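Formyltransferase PseJ (Anoxybacillus kamchatkensis G10, PDB 6CI2) is a formyltransferase-family protein with an alpha/beta fold built on a mixed beta sheet. Local coordinates at residues 110-115 and 133-138. Residues are numbered along the deposited sequence; the frame is centred on the assembly and turned at random.
Sequences VQREVT and IEKLFM
Strand 110-113 and helix 133-138 run roughly antiparallel, at 144° between their directions, with axes 9.5 Å apart at closest and Arg112 and Leu136 nearest by CA. Leu136, buried, carries most of the helix side of the contact. Its chi1 of -178° sets CG anti to the backbone N, directing the isobutyl end at the strand. Leu136 CD2 and CG meet Val110 CG1, each at 4.0 Å, the two side chains approaching tip to tip, while Leu136 CD1 lies 3.9 Å from Val110 CG2. The same CD1 methyl also sits over the centre of one face of the Arg112 guanidinium, 3.5 Å from Arg112 CZ. Arg112 gets there because its chain, otherwise extended, bends at chi3 (-72°); it and Leu136 run past each other in opposite directions. Lys135 NZ stands 4.1 Å from Arg112 NH1, oblique to the guanidinium plane; Glu139, one turn further along the helix, forms salt bridges through OE1 with both cations, which probably accounts for their ends lying close together. Val94 and Ile96 of the adjacent strand 93-98 also touch Leu136. The helix thus packs over the sheet's edge strand through an apolar centre, bordered by a salt-bridged cluster of two cations and a carboxylate, with one guanidinium face against the leucine methyl.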
loop_
_atom_site.group_PDB
_atom_site.type_symbol
_atom_site.label_atom_id
_atom_site.label_comp_id
_atom_site.label_asym_id
_atom_site.label_seq_id
_atom_site.Cartn_x
_atom_site.Cartn_y
_atom_site.Cartn_z
ATOM N N VAL A 110 0.566 3.268 11.142
ATOM C CA VAL A 110 1.943 2.978 11.560
ATOM C C VAL A 110 2.773 2.984 10.285
ATOM O O VAL A 110 2.270 2.617 9.240
ATOM C CB VAL A 110 2.053 1.617 12.297
ATOM C CG1 VAL A 110 1.479 0.417 11.415
ATOM C CG2 VAL A 110 3.531 1.338 12.713
ATOM N N GLN A 111 4.079 3.340 10.388
ATOM C CA GLN A 111 4.966 3.235 9.221
ATOM C C GLN A 111 6.301 2.682 9.689
ATOM O O GLN A 111 6.609 2.690 10.868
ATOM C CB GLN A 111 5.304 4.581 8.560
ATOM C CG GLN A 111 4.415 5.680 8.881
ATOM C CD GLN A 111 4.733 6.935 8.105
ATOM O OE1 GLN A 111 4.638 6.958 6.849
ATOM N NE2 GLN A 111 5.048 8.000 8.843
ATOM N N ARG A 112 7.124 2.277 8.746
ATOM C CA ARG A 112 8.426 1.715 9.071
ATOM C C ARG A 112 9.378 2.107 7.965
ATOM O O ARG A 112 9.059 1.943 6.775
ATOM C CB ARG A 112 8.307 0.182 9.255
ATOM C CG ARG A 112 9.544 -0.510 9.720
ATOM C CD ARG A 112 9.192 -1.899 10.396
ATOM N NE ARG A 112 8.557 -1.748 11.722
ATOM C CZ ARG A 112 7.953 -2.769 12.377
ATOM N NH1 ARG A 112 7.900 -3.990 11.818
ATOM N NH2 ARG A 112 7.391 -2.583 13.571
ATOM N N GLU A 113 10.555 2.581 8.353
ATOM C CA GLU A 113 11.576 2.918 7.369
ATOM C C GLU A 113 12.285 1.654 6.904
ATOM O O GLU A 113 12.446 0.711 7.666
ATOM C CB GLU A 113 12.578 3.926 7.978
ATOM C CG GLU A 113 13.674 4.335 6.984
ATOM C CD GLU A 113 14.735 5.340 7.598
ATOM O OE1 GLU A 113 15.069 6.360 6.959
ATOM O OE2 GLU A 113 15.243 5.064 8.701
ATOM N N VAL A 114 12.663 1.591 5.624
ATOM C CA VAL A 114 13.310 0.401 5.084
ATOM C C VAL A 114 14.635 0.820 4.507
ATOM O O VAL A 114 14.688 1.746 3.696
ATOM C CB VAL A 114 12.435 -0.279 4.017
ATOM C CG1 VAL A 114 13.171 -1.350 3.288
ATOM C CG2 VAL A 114 11.243 -0.860 4.741
ATOM N N THR A 115 15.696 0.144 4.916
ATOM C CA THR A 115 16.996 0.583 4.396
ATOM C C THR A 115 17.321 -0.133 3.075
ATOM O O THR A 115 16.642 -1.081 2.665
ATOM C CB THR A 115 18.106 0.336 5.442
ATOM O OG1 THR A 115 18.274 -1.062 5.610
ATOM C CG2 THR A 115 17.701 0.856 6.773
ATOM N N ILE A 133 6.202 -4.699 4.944
ATOM C CA ILE A 133 4.782 -4.331 5.161
ATOM C C ILE A 133 3.957 -5.534 5.603
ATOM O O ILE A 133 2.988 -5.400 6.391
ATOM C CB ILE A 133 4.169 -3.662 3.925
ATOM C CG1 ILE A 133 2.862 -2.882 4.346
ATOM C CG2 ILE A 133 3.969 -4.633 2.717
ATOM C CD1 ILE A 133 2.374 -1.944 3.251
ATOM N N GLU A 134 4.281 -6.727 5.089
ATOM C CA GLU A 134 3.467 -7.866 5.485
ATOM C C GLU A 134 3.693 -8.214 6.966
ATOM O O GLU A 134 2.744 -8.554 7.676
ATOM C CB GLU A 134 3.752 -9.053 4.566
ATOM C CG GLU A 134 3.373 -8.671 3.150
ATOM C CD GLU A 134 3.544 -9.769 2.087
ATOM O OE1 GLU A 134 4.186 -10.770 2.372
ATOM O OE2 GLU A 134 3.096 -9.575 0.925
ATOM N N LYS A 135 4.933 -8.132 7.444
ATOM C CA LYS A 135 5.214 -8.333 8.868
ATOM C C LYS A 135 4.579 -7.244 9.709
ATOM O O LYS A 135 3.988 -7.506 10.781
ATOM C CB LYS A 135 6.749 -8.368 9.094
ATOM C CG LYS A 135 7.047 -8.587 10.607
ATOM C CD LYS A 135 8.531 -8.857 10.959
ATOM C CE LYS A 135 8.811 -8.803 12.513
ATOM N NZ LYS A 135 9.582 -7.529 12.869
ATOM N N LEU A 136 4.692 -6.008 9.247
ATOM C CA LEU A 136 4.121 -4.881 9.976
ATOM C C LEU A 136 2.619 -5.066 10.118
ATOM O O LEU A 136 2.051 -4.870 11.208
ATOM C CB LEU A 136 4.453 -3.578 9.241
ATOM C CG LEU A 136 3.986 -2.255 9.873
ATOM C CD1 LEU A 136 4.691 -2.099 11.259
ATOM C CD2 LEU A 136 4.263 -1.056 9.010
ATOM N N PHE A 137 1.971 -5.510 9.043
ATOM C CA PHE A 137 0.523 -5.722 9.126
ATOM C C PHE A 137 0.177 -6.829 10.129
ATOM O O PHE A 137 -0.751 -6.682 10.935
ATOM C CB PHE A 137 -0.027 -6.077 7.751
ATOM C CG PHE A 137 -1.486 -6.484 7.794
ATOM C CD1 PHE A 137 -2.451 -5.503 7.961
ATOM C CD2 PHE A 137 -1.852 -7.826 7.793
ATOM C CE1 PHE A 137 -3.800 -5.849 8.065
ATOM C CE2 PHE A 137 -3.218 -8.191 7.890
ATOM C CZ PHE A 137 -4.178 -7.199 7.992
ATOM N N MET A 138 0.953 -7.930 10.142
ATOM C CA MET A 138 0.659 -8.962 11.124
ATOM C C MET A 138 0.859 -8.435 12.544
ATOM O O MET A 138 0.149 -8.852 13.453
ATOM C CB MET A 138 1.520 -10.205 10.899
ATOM C CG MET A 138 1.188 -10.882 9.530
ATOM S SD MET A 138 2.156 -12.367 9.277
ATOM C CE MET A 138 1.382 -13.469 10.393
#